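Local coordinates for protein Bis(5'-nucleosyl)-tetraphosphatase [asymmetrical] (Caenorhabditis elegans, PDB 1KTG) that hydrolyses diadenosine tetraphosphate asymmetrically into AMP and ATP with the help of divalent metal ions, and belongs to the Nudix hydrolase family, at residues 7-12 / 125-130; 19-24 / 55-60; 108-111 / 117-120. All coordinates share one frame; numbering follows the deposited sequence.

Contact 1: 7-12 / 125-130; sequences GLVIYR and GSLLRK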
loop_
_atom_site.group_PDB
_atom_site.type_symbol
_atom_site.label_atom_id
_atom_site.label_comp_id
_atom_site.label_asym_id
_atom_site.label_seq_id
_atom_site.Cartn_x
_atom_site.Cartn_y
_atom_site.Cartn_z
ATOM N N GLY A 7 2.615 -4.862 2.882
ATOM C CA GLY A 7 2.744 -3.445 2.672
ATOM C C GLY A 7 1.735 -2.677 3.477
ATOM O O GLY A 7 1.041 -3.229 4.329
ATOM N N LEU A 8 1.661 -1.385 3.193
ATOM C CA LEU A 8 0.771 -0.494 3.894
ATOM C C LEU A 8 -0.057 0.297 2.894
ATOM O O LEU A 8 0.479 0.879 1.958
ATOM C CB LEU A 8 1.575 0.477 4.768
ATOM C CG LEU A 8 2.387 -0.139 5.916
ATOM C CD1 LEU A 8 3.108 0.919 6.717
ATOM C CD2 LEU A 8 1.513 -1.002 6.815
ATOM N N VAL A 9 -1.371 0.251 3.068
ATOM C CA VAL A 9 -2.267 1.090 2.292
ATOM C C VAL A 9 -2.213 2.426 3.017
ATOM O O VAL A 9 -2.847 2.618 4.046
ATOM C CB VAL A 9 -3.689 0.528 2.242
ATOM C CG1 VAL A 9 -4.662 1.542 1.609
ATOM C CG2 VAL A 9 -3.711 -0.765 1.448
ATOM N N ILE A 10 -1.369 3.311 2.511
ATOM C CA ILE A 10 -1.225 4.643 3.071
ATOM C C ILE A 10 -2.336 5.545 2.563
ATOM O O ILE A 10 -2.622 5.560 1.366
ATOM C CB ILE A 10 0.100 5.253 2.614
ATOM C CG1 ILE A 10 1.287 4.352 2.991
ATOM C CG2 ILE A 10 0.229 6.682 3.156
ATOM C CD1 ILE A 10 1.467 4.134 4.456
ATOM N N TYR A 11 -2.949 6.298 3.470
ATOM C CA TYR A 11 -3.937 7.298 3.086
ATOM C C TYR A 11 -3.647 8.588 3.810
ATOM O O TYR A 11 -2.931 8.621 4.823
ATOM C CB TYR A 11 -5.368 6.849 3.395
ATOM C CG TYR A 11 -5.766 6.913 4.859
ATOM C CD1 TYR A 11 -6.544 7.956 5.343
ATOM C CD2 TYR A 11 -5.387 5.920 5.747
ATOM C CE1 TYR A 11 -6.919 8.020 6.679
ATOM C CE2 TYR A 11 -5.761 5.971 7.083
ATOM C CZ TYR A 11 -6.525 7.018 7.547
ATOM O OH TYR A 11 -6.900 7.066 8.886
ATOM N N ARG A 12 -4.215 9.658 3.277
ATOM C CA ARG A 12 -4.170 10.944 3.925
ATOM C C ARG A 12 -5.544 11.573 3.796
ATOM O O ARG A 12 -6.400 11.088 3.041
ATOM C CB ARG A 12 -3.106 11.842 3.300
ATOM C CG ARG A 12 -3.493 12.411 1.939
ATOM C CD ARG A 12 -2.385 13.206 1.273
ATOM N NE ARG A 12 -2.808 13.744 -0.018
ATOM C CZ ARG A 12 -2.049 14.485 -0.802
ATOM N NH1 ARG A 12 -0.805 14.810 -0.430
ATOM N NH2 ARG A 12 -2.544 14.926 -1.951
ATOM N N GLY A 125 -9.155 -3.696 -5.626
ATOM C CA GLY A 125 -10.323 -2.823 -5.571
ATOM C C GLY A 125 -11.209 -3.110 -4.365
ATOM O O GLY A 125 -11.569 -2.204 -3.597
ATOM N N SER A 126 -11.561 -4.377 -4.192
ATOM C CA SER A 126 -12.390 -4.806 -3.060
ATOM C C SER A 126 -11.729 -4.477 -1.717
ATOM O O SER A 126 -12.402 -4.081 -0.765
ATOM C CB SER A 126 -12.668 -6.304 -3.162
ATOM O OG SER A 126 -13.451 -6.579 -4.301
ATOM N N LEU A 127 -10.408 -4.629 -1.653
ATOM C CA LEU A 127 -9.649 -4.325 -0.447
ATOM C C LEU A 127 -9.755 -2.828 -0.127
ATOM O O LEU A 127 -10.040 -2.437 1.007
ATOM C CB LEU A 127 -8.185 -4.750 -0.632
ATOM C CG LEU A 127 -7.244 -4.561 0.556
ATOM C CD1 LEU A 127 -6.101 -5.581 0.501
ATOM C CD2 LEU A 127 -6.687 -3.154 0.570
ATOM N N LEU A 128 -9.561 -1.989 -1.138
ATOM C CA LEU A 128 -9.655 -0.545 -0.945
ATOM C C LEU A 128 -11.066 -0.152 -0.484
ATOM O O LEU A 128 -11.220 0.709 0.378
ATOM C CB LEU A 128 -9.266 0.199 -2.239
ATOM C CG LEU A 128 -7.794 0.100 -2.662
ATOM C CD1 LEU A 128 -7.589 0.664 -4.065
ATOM C CD2 LEU A 128 -6.887 0.781 -1.679
ATOM N N ARG A 129 -12.097 -0.798 -1.033
ATOM C CA ARG A 129 -13.465 -0.508 -0.607
ATOM C C ARG A 129 -13.644 -0.876 0.863
ATOM O O ARG A 129 -14.261 -0.131 1.628
ATOM C CB ARG A 129 -14.489 -1.257 -1.470
ATOM C CG ARG A 129 -14.552 -0.736 -2.891
ATOM C CD ARG A 129 -15.697 -1.250 -3.723
ATOM N NE ARG A 129 -15.626 -0.731 -5.088
ATOM C CZ ARG A 129 -15.992 0.500 -5.463
ATOM N NH1 ARG A 129 -15.877 0.858 -6.735
ATOM N NH2 ARG A 129 -16.485 1.373 -4.586
ATOM N N LYS A 130 -13.083 -2.016 1.256
ATOM C CA LYS A 130 -13.170 -2.492 2.633
ATOM C C LYS A 130 -12.507 -1.509 3.584
ATOM O O LYS A 130 -13.059 -1.154 4.632
ATOM C CB LYS A 130 -12.494 -3.854 2.748
#
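With its CG1 swung anti to the backbone N (chi1 171°), Val9 offers one methyl to each of two consecutive leucines of the helix. CG1 meets CD2 of Leu128 at 4.0 Å, and CG2 meets CD2 of Leu127 at 3.9 Å. Leu127 also carries its CG anti to the backbone N, and its chain runs past Val9 in the reverse direction, the two brushing through single methyls. Leu128 does it differently: its CB does not head for the strand, but with CG beside the backbone N (chi1 -68°) the end of the chain comes nearer and CD2 meets the valine at a slant. Each methyl of the valine takes one leucine, and the CA atoms of Val9 and Leu128 stay 8.2 Å apart. All three residues are buried, and the contact is purely apolar. It seats helix 122-137 on one face of the curved Nudix sheet. Around it, Val9 also touches Phe20 of strand 17-25 and Tyr87 of strand 81-92, while its backbone pairs with Trp88 and Ala90. Leu127 continues onto Glu72 and Leu74 of strand 64-78, and Leu128 packs against Leu112 and Ala115 of helix 112-119.

Contact 2: 19-24 / 55-60; sequences EFLLLQ and EEANIT. With MG (magnesium ion), chain I; MG (magnesium ion), chain F.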
loop_
_atom_site.group_PDB
_atom_site.type_symbol
_atom_site.label_atom_id
_atom_site.label_comp_id
_atom_site.label_asym_id
_atom_site.label_seq_id
_atom_site.Cartn_x
_atom_site.Cartn_y
_atom_site.Cartn_z
ATOM N N GLU A 19 -7.582 10.220 0.537
ATOM C CA GLU A 19 -6.810 9.889 -0.653
ATOM C C GLU A 19 -5.849 8.771 -0.299
ATOM O O GLU A 19 -5.302 8.756 0.805
ATOM C CB GLU A 19 -6.030 11.102 -1.162
ATOM C CG GLU A 19 -6.916 12.243 -1.634
ATOM C CD GLU A 19 -6.119 13.418 -2.202
ATOM O OE1 GLU A 19 -4.936 13.569 -1.846
ATOM O OE2 GLU A 19 -6.678 14.193 -3.000
ATOM N N PHE A 20 -5.681 7.832 -1.227
ATOM C CA PHE A 20 -4.762 6.690 -1.090
ATOM C C PHE A 20 -3.501 6.856 -1.953
ATOM O O PHE A 20 -3.574 7.294 -3.119
ATOM C CB PHE A 20 -5.477 5.391 -1.499
ATOM C CG PHE A 20 -6.695 5.092 -0.673
ATOM C CD1 PHE A 20 -7.943 5.491 -1.103
ATOM C CD2 PHE A 20 -6.579 4.457 0.555
ATOM C CE1 PHE A 20 -9.073 5.243 -0.338
ATOM C CE2 PHE A 20 -7.704 4.201 1.325
ATOM C CZ PHE A 20 -8.951 4.608 0.874
ATOM N N LEU A 21 -2.348 6.488 -1.402
ATOM C CA LEU A 21 -1.089 6.612 -2.128
ATOM C C LEU A 21 -0.806 5.369 -2.973
ATOM O O LEU A 21 -0.779 4.260 -2.461
ATOM C CB LEU A 21 0.080 6.853 -1.164
ATOM C CG LEU A 21 1.476 6.979 -1.801
ATOM C CD1 LEU A 21 1.571 8.188 -2.728
ATOM C CD2 LEU A 21 2.580 7.021 -0.741
ATOM N N LEU A 22 -0.619 5.567 -4.269
ATOM C CA LEU A 22 -0.242 4.484 -5.158
ATOM C C LEU A 22 1.092 4.825 -5.804
ATOM O O LEU A 22 1.362 6.005 -6.113
ATOM C CB LEU A 22 -1.305 4.240 -6.229
ATOM C CG LEU A 22 -2.650 3.724 -5.717
ATOM C CD1 LEU A 22 -3.608 3.557 -6.887
ATOM C CD2 LEU A 22 -2.502 2.408 -4.976
ATOM N N LEU A 23 1.902 3.781 -6.013
ATOM C CA LEU A 23 3.225 3.875 -6.641
ATOM C C LEU A 23 3.264 3.064 -7.942
ATOM O O LEU A 23 2.762 1.940 -8.022
ATOM C CB LEU A 23 4.304 3.335 -5.706
ATOM C CG LEU A 23 4.305 3.805 -4.258
ATOM C CD1 LEU A 23 5.450 3.124 -3.521
ATOM C CD2 LEU A 23 4.432 5.316 -4.168
ATOM N N GLN A 24 3.869 3.641 -8.964
ATOM C CA GLN A 24 3.951 2.990 -10.253
ATOM C C GLN A 24 5.314 2.328 -10.417
ATOM O O GLN A 24 6.359 2.987 -10.325
ATOM C CB GLN A 24 3.707 3.997 -11.373
ATOM C CG GLN A 24 3.468 3.341 -12.697
ATOM C CD GLN A 24 3.472 4.318 -13.849
ATOM O OE1 GLN A 24 4.149 5.348 -13.798
ATOM N NE2 GLN A 24 2.730 3.989 -14.902
ATOM N N GLU A 55 11.384 2.251 2.408
ATOM C CA GLU A 55 12.231 2.127 1.222
ATOM C C GLU A 55 11.616 2.705 -0.042
ATOM O O GLU A 55 12.307 3.369 -0.816
ATOM C CB GLU A 55 12.570 0.654 0.944
ATOM C CG GLU A 55 13.602 0.044 1.881
ATOM C CD GLU A 55 13.827 -1.437 1.631
ATOM O OE1 GLU A 55 13.277 -1.975 0.650
ATOM O OE2 GLU A 55 14.538 -2.078 2.427
ATOM N N GLU A 56 10.334 2.431 -0.263
ATOM C CA GLU A 56 9.701 2.780 -1.532
ATOM C C GLU A 56 9.092 4.178 -1.591
ATOM O O GLU A 56 8.980 4.765 -2.674
ATOM C CB GLU A 56 8.650 1.724 -1.895
ATOM C CG GLU A 56 9.248 0.331 -2.056
ATOM C CD GLU A 56 8.241 -0.719 -2.477
ATOM O OE1 GLU A 56 7.018 -0.437 -2.499
ATOM O OE2 GLU A 56 8.683 -1.838 -2.819
ATOM N N ALA A 57 8.676 4.709 -0.444
ATOM C CA ALA A 57 8.013 6.013 -0.433
ATOM C C ALA A 57 8.668 7.022 0.502
ATOM O O ALA A 57 8.250 8.175 0.552
ATOM C CB ALA A 57 6.561 5.842 -0.087
ATOM N N ASN A 58 9.685 6.588 1.239
ATOM C CA ASN A 58 10.406 7.448 2.174
ATOM C C ASN A 58 9.500 7.947 3.303
ATOM O O ASN A 58 9.654 9.070 3.784
ATOM C CB ASN A 58 11.065 8.622 1.445
ATOM C CG ASN A 58 12.295 9.141 2.155
ATOM O OD1 ASN A 58 12.684 10.291 1.968
ATOM N ND2 ASN A 58 12.927 8.300 2.955
ATOM N N ILE A 59 8.552 7.095 3.700
ATOM C CA ILE A 59 7.667 7.364 4.826
ATOM C C ILE A 59 8.055 6.414 5.962
ATOM O O ILE A 59 8.062 5.180 5.787
ATOM C CB ILE A 59 6.207 7.153 4.438
ATOM C CG1 ILE A 59 5.797 8.170 3.375
ATOM C CG2 ILE A 59 5.314 7.281 5.661
ATOM C CD1 ILE A 59 4.467 7.876 2.695
ATOM N N THR A 60 8.360 7.006 7.115
ATOM C CA THR A 60 8.780 6.276 8.305
ATOM C C THR A 60 7.597 5.895 9.192
ATOM O O THR A 60 6.504 6.468 9.104
ATOM C CB THR A 60 9.754 7.111 9.156
ATOM O OG1 THR A 60 9.042 8.164 9.828
ATOM C CG2 THR A 60 10.803 7.833 8.299
HETATM MG MG MG I . 10.460 -2.887 -2.480
HETATM MG MG MG F . 7.597 -3.354 -3.706
HETATM O O HOH W 1 11.842 -1.393 -1.691
HETATM O O HOH W 2 5.909 -2.204 -4.298
HETATM O O HOH W 3 6.739 -4.960 -4.756
HETATM O O HOH W 4 8.598 -2.806 -5.512
#
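Strand 17-25 passes the C-terminal end of helix 45-57 with the CA atoms of Leu23 and Ala57 8.1 Å apart, and the chain then turns out of the helix at Asn58, whose phi is positive (63°). Leu21 and Leu23, two residues apart on one face of the strand, do the packing. Leu21 stretches out with CG anti to its own N (chi1 179°), which brings CD2 tip to tip with CD1 of Ile59 at 4.0 Å and beside CB of Ala57 at 4.2 Å. Leu23 crosses the aliphatic root of Glu56, its CD1 lying 3.9 Å from Glu56 CB. Beyond CG the glutamate is extended, so its carboxylate carries on past the leucine to the metals. There OE2 bridges two magnesium ions, each at 2.1 Å, and OE1 accepts a hydrogen bond of 2.8 Å from a water bound to one of them. A water on the other ion donates to OE1 of Glu55, which is thus second-shell to that metal. Glu52, Glu103 and the carbonyl of Lys36 supply further ligands to the cluster. Glu56 closes the Arg-Glu-X-X-Glu-Glu signature of the Nudix box. One side chain therefore does two jobs: its CB packs against a core leucine, and its carboxylate, with both oxygens engaged, is held in place by metal and water as part of the magnesium cluster, consistent with the family's metal-dependent hydrolysis.

Contact 3: 108-111 / 117-120; sequences KWCE and KIAD. With MG (magnesium ion), chain E.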
loop_
_atom_site.group_PDB
_atom_site.type_symbol
_atom_site.label_atom_id
_atom_site.label_comp_id
_atom_site.label_asym_id
_atom_site.label_seq_id
_atom_site.Cartn_x
_atom_site.Cartn_y
_atom_site.Cartn_z
ATOM N N LYS A 108 0.820 8.739 -7.116
ATOM C CA LYS A 108 -0.371 9.578 -7.183
ATOM C C LYS A 108 -1.170 9.439 -5.904
ATOM O O LYS A 108 -1.266 8.348 -5.333
ATOM C CB LYS A 108 -1.253 9.196 -8.369
ATOM C CG LYS A 108 -2.332 10.231 -8.679
ATOM C CD LYS A 108 -3.130 9.850 -9.926
ATOM C CE LYS A 108 -4.304 10.783 -10.200
ATOM N NZ LYS A 108 -5.257 10.187 -11.213
ATOM N N TRP A 109 -1.715 10.552 -5.433
ATOM C CA TRP A 109 -2.630 10.503 -4.296
ATOM C C TRP A 109 -4.020 10.422 -4.917
ATOM O O TRP A 109 -4.451 11.339 -5.614
ATOM C CB TRP A 109 -2.480 11.737 -3.420
ATOM C CG TRP A 109 -1.262 11.691 -2.551
ATOM C CD1 TRP A 109 -0.078 12.325 -2.761
ATOM C CD2 TRP A 109 -1.122 10.979 -1.319
ATOM N NE1 TRP A 109 0.795 12.047 -1.737
ATOM C CE2 TRP A 109 0.172 11.222 -0.838
ATOM C CE3 TRP A 109 -1.969 10.151 -0.572
ATOM C CZ2 TRP A 109 0.642 10.675 0.358
ATOM C CZ3 TRP A 109 -1.497 9.613 0.620
ATOM C CH2 TRP A 109 -0.206 9.877 1.067
ATOM N N CYS A 110 -4.723 9.324 -4.660
ATOM C CA CYS A 110 -5.974 9.036 -5.344
ATOM C C CYS A 110 -7.191 8.874 -4.454
ATOM O O CYS A 110 -7.142 8.146 -3.472
ATOM C CB CYS A 110 -5.844 7.719 -6.112
ATOM S SG CYS A 110 -4.308 7.501 -7.038
ATOM N N GLU A 111 -8.282 9.533 -4.842
ATOM C CA GLU A 111 -9.581 9.298 -4.228
ATOM C C GLU A 111 -9.995 7.845 -4.533
ATOM O O GLU A 111 -9.522 7.236 -5.494
ATOM C CB GLU A 111 -10.619 10.294 -4.733
ATOM C CG GLU A 111 -10.389 11.699 -4.215
ATOM C CD GLU A 111 -11.457 12.676 -4.680
ATOM O OE1 GLU A 111 -12.629 12.264 -4.766
ATOM O OE2 GLU A 111 -11.122 13.852 -4.935
ATOM N N LYS A 117 -9.579 2.288 -10.080
ATOM C CA LYS A 117 -9.319 2.253 -11.511
ATOM C C LYS A 117 -7.823 2.071 -11.805
ATOM O O LYS A 117 -7.451 1.259 -12.658
ATOM C CB LYS A 117 -9.827 3.527 -12.178
ATOM N N ILE A 118 -6.978 2.836 -11.114
ATOM C CA ILE A 118 -5.531 2.813 -11.357
ATOM C C ILE A 118 -4.892 1.490 -10.896
ATOM O O ILE A 118 -4.020 0.951 -11.579
ATOM C CB ILE A 118 -4.835 4.029 -10.693
ATOM C CG1 ILE A 118 -5.170 5.312 -11.467
ATOM C CG2 ILE A 118 -3.325 3.826 -10.638
ATOM C CD1 ILE A 118 -4.633 6.607 -10.834
ATOM N N ALA A 119 -5.352 0.963 -9.766
ATOM C CA ALA A 119 -4.825 -0.288 -9.206
ATOM C C ALA A 119 -5.227 -1.452 -10.103
ATOM O O ALA A 119 -4.528 -2.459 -10.192
ATOM C CB ALA A 119 -5.333 -0.497 -7.801
ATOM N N ASP A 120 -6.377 -1.281 -10.742
ATOM C CA ASP A 120 -6.887 -2.156 -11.789
ATOM C C ASP A 120 -7.310 -3.572 -11.377
ATOM O O ASP A 120 -8.333 -4.050 -11.850
ATOM C CB ASP A 120 -5.940 -2.166 -12.994
ATOM C CG ASP A 120 -6.402 -3.097 -14.085
ATOM O OD1 ASP A 120 -7.514 -2.905 -14.645
ATOM O OD2 ASP A 120 -5.705 -4.065 -14.443
HETATM MG MG MG E . -9.559 15.180 -5.058
HETATM O O HOH W 5 -9.135 15.145 -2.914
HETATM O O HOH W 6 -7.975 13.724 -5.172
#
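NZ of Lys108 lies 3.7 Å from CD1 of Ile118 and forms a salt bridge with OD1 of Asp114, one helical turn before that isoleucine. The setting is a strand-turn-helix unit of the Nudix fold: strand 104-110 gives way at Glu111, the N-cap position, to helix 112-119, which comes back beside the strand it follows. Lys108 is extended along its whole length and crosses Ile118 at about a right angle, so contact is made by the chain as well as by the ammonium: its CD is also 3.7 Å from Ile118 CD1. With CG1 anti to its carbonyl carbon (chi1 -72°) and CD1 prolonging the chain, Ile118 pushes this one methyl out to the strand. The same CD1 meets SG of Cys110 at 3.9 Å, which makes it the meeting point for two residues on the same face of the strand. Burial increases along the contact: Lys108 is exposed and forms the outer edge, whereas Cys110 is buried and packs onto Leu22 of strand 17-25. Leu22 and Trp32 also touch Ile118, widening its apolar seat, and Trp32 touches Lys108 as well. Glu111, at the turn, takes no part in this packing: OE1 makes a salt bridge with Lys17, while OE2 binds a magnesium ion far from the cluster held by Glu56. That OE2–magnesium bond is 2.1 Å long, and two waters sit on the ion at 2.2 and 2.1 Å.

In the fold
Contacts 1 and 2 are wholly buried and lie on adjacent antiparallel strands of one sheet; contact 3 reaches the surface on a third strand, 104-110, which pairs with the middle one, 17-25. Together they lay helices against the sheet, 122-137 and 112-119 in contacts 1 and 3, and 45-57 in contact 2. Chemistry follows position: contact 1 is methyl against methyl, contact 2 passes from leucines to the magnesium cluster, and contact 3 mixes a methyl with a thiol and a charged lysine. Backbone bonds, probably including Ile10 O to Leu21 N, join the strands, and the Arg12–Glu19 salt bridge adds a side-chain link between contacts 1 and 2; Trp109 makes a cation-pi pair with Arg12.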